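Local coordinates for short chain dehydrogenase (A0QTM2 homolog) (Mycobacterium thermoresistibile, PDB 3SC4), which probably catalyses an NAD(P)-dependent oxidation or reduction, as a Rossmann-fold member of its family, on a substrate that is not established, at residues G127-S132 with T174-G179; T242-D247 with L272-P277. One frame throughout, in Å; residues are numbered along the deposited sequence.

Contact 1 of 2, residues G127-S132 with T174-G179; sequences GTYAVS and TLCALG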
loop_
_atom_site.group_PDB
_atom_site.type_symbol
_atom_site.label_atom_id
_atom_site.label_comp_id
_atom_site.label_asym_id
_atom_site.label_seq_id
_atom_site.Cartn_x
_atom_site.Cartn_y
_atom_site.Cartn_z
ATOM N N GLY B 127 1.335 9.782 4.805
ATOM C CA GLY B 127 0.607 10.814 5.520
ATOM C C GLY B 127 -0.460 10.280 6.462
ATOM O O GLY B 127 -0.569 10.734 7.617
ATOM N N THR B 128 -1.252 9.318 5.997
ATOM C CA THR B 128 -2.287 8.743 6.862
ATOM C C THR B 128 -1.645 8.059 8.060
ATOM O O THR B 128 -2.181 8.128 9.177
ATOM C CB THR B 128 -3.189 7.776 6.095
ATOM O OG1 THR B 128 -3.909 8.517 5.094
ATOM C CG2 THR B 128 -4.172 7.053 7.034
ATOM N N TYR B 129 -0.495 7.422 7.825
ATOM C CA TYR B 129 0.252 6.763 8.879
ATOM C C TYR B 129 0.751 7.809 9.904
ATOM O O TYR B 129 0.473 7.701 11.098
ATOM C CB TYR B 129 1.418 5.981 8.268
ATOM C CG TYR B 129 2.217 5.163 9.263
ATOM C CD1 TYR B 129 1.822 3.882 9.606
ATOM C CD2 TYR B 129 3.365 5.665 9.851
ATOM C CE1 TYR B 129 2.551 3.130 10.500
ATOM C CE2 TYR B 129 4.090 4.916 10.774
ATOM C CZ TYR B 129 3.669 3.648 11.082
ATOM O OH TYR B 129 4.351 2.885 11.981
ATOM N N ALA B 130 1.462 8.830 9.428
ATOM C CA ALA B 130 2.063 9.844 10.322
ATOM C C ALA B 130 1.001 10.618 11.128
ATOM O O ALA B 130 1.102 10.762 12.343
ATOM C CB ALA B 130 2.939 10.809 9.514
ATOM N N VAL B 131 -0.027 11.093 10.442
ATOM C CA VAL B 131 -1.106 11.803 11.110
ATOM C C VAL B 131 -1.789 10.910 12.160
ATOM O O VAL B 131 -1.996 11.359 13.296
ATOM C CB VAL B 131 -2.152 12.320 10.086
ATOM C CG1 VAL B 131 -3.482 12.640 10.752
ATOM C CG2 VAL B 131 -1.608 13.542 9.343
ATOM N N SER B 132 -2.128 9.665 11.784
ATOM C CA SER B 132 -2.820 8.761 12.689
ATOM C C SER B 132 -1.939 8.420 13.876
ATOM O O SER B 132 -2.386 8.461 14.994
ATOM C CB SER B 132 -3.279 7.468 11.989
ATOM O OG SER B 132 -4.246 7.701 10.952
ATOM N N THR B 174 -6.399 2.725 3.048
ATOM C CA THR B 174 -7.376 1.806 3.637
ATOM C C THR B 174 -6.673 0.746 4.488
ATOM O O THR B 174 -7.031 0.508 5.638
ATOM C CB THR B 174 -8.250 1.197 2.523
ATOM O OG1 THR B 174 -9.097 2.239 1.958
ATOM C CG2 THR B 174 -9.100 0.009 3.047
ATOM N N LEU B 175 -5.613 0.148 3.977
ATOM C CA LEU B 175 -4.883 -0.861 4.770
ATOM C C LEU B 175 -4.339 -0.292 6.087
ATOM O O LEU B 175 -4.346 -0.963 7.131
ATOM C CB LEU B 175 -3.761 -1.477 3.943
ATOM C CG LEU B 175 -4.222 -2.425 2.837
ATOM C CD1 LEU B 175 -3.034 -2.841 1.986
ATOM C CD2 LEU B 175 -4.914 -3.648 3.461
ATOM N N CYS B 176 -3.878 0.952 6.045
ATOM C CA CYS B 176 -3.445 1.597 7.262
ATOM C C CYS B 176 -4.610 1.652 8.260
ATOM O O CYS B 176 -4.463 1.277 9.434
ATOM C CB CYS B 176 -2.933 2.979 6.961
ATOM S SG CYS B 176 -2.193 3.775 8.370
ATOM N N ALA B 177 -5.770 2.067 7.780
ATOM C CA ALA B 177 -6.915 2.270 8.615
ATOM C C ALA B 177 -7.389 0.961 9.220
ATOM O O ALA B 177 -7.794 0.931 10.397
ATOM C CB ALA B 177 -8.034 2.903 7.821
ATOM N N LEU B 178 -7.385 -0.101 8.411
ATOM C CA LEU B 178 -7.803 -1.415 8.886
ATOM C C LEU B 178 -6.788 -2.041 9.834
ATOM O O LEU B 178 -7.144 -2.752 10.759
ATOM C CB LEU B 178 -8.053 -2.363 7.710
ATOM C CG LEU B 178 -9.147 -1.920 6.738
ATOM C CD1 LEU B 178 -9.329 -2.943 5.610
ATOM C CD2 LEU B 178 -10.481 -1.722 7.480
ATOM N N GLY B 179 -5.521 -1.800 9.598
ATOM C CA GLY B 179 -4.503 -2.293 10.506
ATOM C C GLY B 179 -4.625 -1.625 11.862
ATOM O O GLY B 179 -4.655 -2.297 12.892
#
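Cys-176 reaches across from helix 164-183 and ends against Thr-128 and Tyr-129 of helix 114-135. Its CB already lies near the methyl of Thr-128, with CB of Cys-176 4.3 Å from CG2 of Thr-128. SG stands anti to the backbone N (chi1 -173°), which carries the sulfur on toward the other helix. There it lies against the backbone of Tyr-129, the methyl of Thr-128 and the edge of the Tyr-129 ring. SG of Cys-176 rests on the backbone, 3.9 Å from CA and 4.1 Å from N of Tyr-129. The CG2 of Thr-128 flanks SG of Cys-176 at 4.1 Å. CD1 of Tyr-129 comes to 4.2 Å from SG of Cys-176. This last approach is a sulfur-aromatic contact at the ring edge: the sulfur sits near the ring plane, 77° off the normal, and not over a face. No hydrogen bond crosses between the two segments.

Ser-132 OG gives a bond of 2.8 Å to Thr-128 O, which also accepts from Ser-132 N on the opposite face of its carbonyl plane. Thr-128 OG1 is bonded to Gln-124 O, and Ser-132 OG to Asn-99 ND2.

Both helices face the second subunit, consistent with the helix-pair interface common among short chain dehydrogenases: Cys-176 packs on Met-168 of that subunit, while Tyr-129 bonds through OH to its Val-112 O and stacks on its Phe-117. On the sheet side, Thr-128 rests on strands 96-99 and 146-149, at Asn-99 and Thr-149.

Contact 2 of 2, residues T242-D247 with L272-P277; sequences TLLCED and LWVDSP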
loop_
_atom_site.group_PDB
_atom_site.type_symbol
_atom_site.label_atom_id
_atom_site.label_comp_id
_atom_site.label_asym_id
_atom_site.label_seq_id
_atom_site.Cartn_x
_atom_site.Cartn_y
_atom_site.Cartn_z
ATOM N N THR B 242 -14.913 -0.989 6.051
ATOM C CA THR B 242 -14.640 -0.208 4.839
ATOM C C THR B 242 -16.018 0.191 4.285
ATOM O O THR B 242 -16.662 -0.591 3.584
ATOM C CB THR B 242 -13.764 -0.984 3.789
ATOM O OG1 THR B 242 -14.420 -2.184 3.342
ATOM C CG2 THR B 242 -12.420 -1.353 4.345
ATOM N N LEU B 243 -16.455 1.409 4.631
ATOM C CA LEU B 243 -17.844 1.890 4.411
ATOM C C LEU B 243 -18.066 2.746 3.152
ATOM O O LEU B 243 -17.173 3.482 2.702
ATOM C CB LEU B 243 -18.262 2.730 5.619
ATOM C CG LEU B 243 -18.211 1.976 6.946
ATOM C CD1 LEU B 243 -18.177 2.928 8.122
ATOM C CD2 LEU B 243 -19.424 1.037 7.029
ATOM N N LEU B 244 -19.282 2.660 2.614
ATOM C CA LEU B 244 -19.737 3.522 1.525
ATOM C C LEU B 244 -20.749 4.568 2.041
ATOM O O LEU B 244 -21.630 4.224 2.800
ATOM C CB LEU B 244 -20.411 2.661 0.459
ATOM C CG LEU B 244 -19.501 1.706 -0.310
ATOM C CD1 LEU B 244 -20.308 0.816 -1.270
ATOM C CD2 LEU B 244 -18.454 2.497 -1.051
ATOM N N CYS B 245 -20.659 5.827 1.607
ATOM C CA CYS B 245 -21.497 6.876 2.187
ATOM C C CYS B 245 -23.004 6.549 2.129
ATOM O O CYS B 245 -23.696 6.492 3.149
ATOM C CB CYS B 245 -21.233 8.213 1.499
ATOM S SG CYS B 245 -19.562 8.858 1.792
ATOM N N GLU B 246 -23.497 6.319 0.924
ATOM C CA GLU B 246 -24.907 6.099 0.731
ATOM C C GLU B 246 -25.421 4.929 1.591
ATOM O O GLU B 246 -26.458 5.041 2.248
ATOM C CB GLU B 246 -25.199 5.867 -0.745
ATOM C CG GLU B 246 -25.080 7.121 -1.598
ATOM C CD GLU B 246 -23.674 7.379 -2.113
ATOM O OE1 GLU B 246 -22.686 6.965 -1.454
ATOM O OE2 GLU B 246 -23.568 8.037 -3.174
ATOM N N ASP B 247 -24.672 3.838 1.631
ATOM C CA ASP B 247 -25.053 2.691 2.459
ATOM C C ASP B 247 -25.162 3.076 3.944
ATOM O O ASP B 247 -26.103 2.700 4.626
ATOM C CB ASP B 247 -24.072 1.526 2.270
ATOM C CG ASP B 247 -23.920 1.129 0.823
ATOM O OD1 ASP B 247 -23.825 2.026 -0.035
ATOM O OD2 ASP B 247 -23.886 -0.079 0.520
ATOM N N LEU B 272 -14.804 5.431 -8.614
ATOM C CA LEU B 272 -13.870 4.317 -8.707
ATOM C C LEU B 272 -14.136 3.335 -7.554
ATOM O O LEU B 272 -14.500 3.754 -6.455
ATOM C CB LEU B 272 -12.435 4.812 -8.603
ATOM C CG LEU B 272 -11.907 5.759 -9.690
ATOM C CD1 LEU B 272 -10.406 6.040 -9.485
ATOM C CD2 LEU B 272 -12.172 5.212 -11.087
ATOM N N TRP B 273 -13.962 2.044 -7.826
ATOM C CA TRP B 273 -14.082 0.976 -6.825
ATOM C C TRP B 273 -15.513 0.729 -6.362
ATOM O O TRP B 273 -15.728 0.129 -5.334
ATOM C CB TRP B 273 -13.097 1.182 -5.626
ATOM C CG TRP B 273 -11.689 1.197 -6.103
ATOM C CD1 TRP B 273 -11.048 0.172 -6.716
ATOM C CD2 TRP B 273 -10.761 2.295 -6.078
ATOM N NE1 TRP B 273 -9.783 0.543 -7.073
ATOM C CE2 TRP B 273 -9.561 1.835 -6.678
ATOM C CE3 TRP B 273 -10.803 3.604 -5.579
ATOM C CZ2 TRP B 273 -8.422 2.648 -6.825
ATOM C CZ3 TRP B 273 -9.659 4.419 -5.736
ATOM C CH2 TRP B 273 -8.485 3.917 -6.354
ATOM N N VAL B 274 -16.483 1.156 -7.161
ATOM C CA VAL B 274 -17.886 1.007 -6.829
ATOM C C VAL B 274 -18.658 0.500 -8.035
ATOM O O VAL B 274 -18.452 0.965 -9.170
ATOM C CB VAL B 274 -18.455 2.337 -6.324
ATOM C CG1 VAL B 274 -19.994 2.287 -6.258
ATOM C CG2 VAL B 274 -17.845 2.655 -4.956
ATOM N N ASP B 275 -19.543 -0.463 -7.793
ATOM C CA ASP B 275 -20.348 -1.063 -8.885
ATOM C C ASP B 275 -21.575 -0.253 -9.235
ATOM O O ASP B 275 -21.983 -0.247 -10.377
ATOM C CB ASP B 275 -20.813 -2.495 -8.522
ATOM C CG ASP B 275 -19.689 -3.552 -8.650
ATOM O OD1 ASP B 275 -18.923 -3.479 -9.659
ATOM O OD2 ASP B 275 -19.599 -4.444 -7.752
ATOM N N SER B 276 -22.184 0.395 -8.246
ATOM C CA SER B 276 -23.488 1.042 -8.434
ATOM C C SER B 276 -23.573 2.371 -7.735
ATOM O O SER B 276 -23.059 2.527 -6.653
ATOM C CB SER B 276 -24.621 0.160 -7.866
ATOM O OG SER B 276 -24.580 -1.146 -8.414
ATOM N N PRO B 277 -24.284 3.324 -8.324
ATOM C CA PRO B 277 -24.416 4.626 -7.675
ATOM C C PRO B 277 -25.255 4.616 -6.399
ATOM O O PRO B 277 -25.105 5.511 -5.583
ATOM C CB PRO B 277 -25.065 5.485 -8.756
ATOM C CG PRO B 277 -25.791 4.503 -9.602
ATOM C CD PRO B 277 -25.022 3.254 -9.600
#
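Leu-244 lays CD2 against CG2 of Val-274 at 4.0 Å. The two side chains run past each other in opposite directions and touch by one methyl each. In Val-274, CG2 is anti to the carbonyl carbon, beside the backbone N, and it is the branch that meets Leu-244. The backbones stay well apart: CA of Leu-244 and CA of Val-274 are separated by 8.9 Å. No hydrogen bond crosses between the two segments.

Strand 242-244 is the last in the order 3-2-1-4-5-6-7 of the parallel Rossmann sheet, and within this chain it forms one edge. It pairs with strand 190-195 through Leu-243, which bonds by its backbone to Thr-193 and Trp-195. The chain passes directly from this strand into helix 245-252, and Leu-244 occupies the N-cap position. The segment 272-277 has no regular structure. It is part of the C-terminal region that returns over this end of the sheet.

The second meeting point is polar. Glu-246, in the first turn of the helix, bends at chi2 (88°) and brings OE2 to 3.8 Å from the carbonyl O of Pro-277. Both oxygens are acceptors. Arg-219, which lies outside the two segments, serves them as a shared donor: its NH1 makes a salt bridge to Glu-246 OE2 and a weak hydrogen bond to Pro-277 O. Arg-197 joins the same segments in a similar way, its backbone N bonding to Glu-246 OE1, its NE forming a salt bridge with Asp-247 OD1, and its NH1 bonding to Ser-276 O.

Contact 1 is buried, between the sheet and the second subunit, and joins two long helices. Contact 2 is only partly buried and fastens an irregular C-terminal loop to the edge strand 242-244 and the start of helix 245-252. Contact 1 relies on a sulfur and apolar atoms and continues into the dimer interface; contact 2 adds arginine-mediated bridges to one methyl contact, and no other chain of the assembly touches its segments. Their centres are about 20 Å apart, yet they meet directly: Leu-178 CD1 of helix 164-183 packs 3.7 Å from Thr-242 CG2. Trp-273 also packs on Met-167 of that helix.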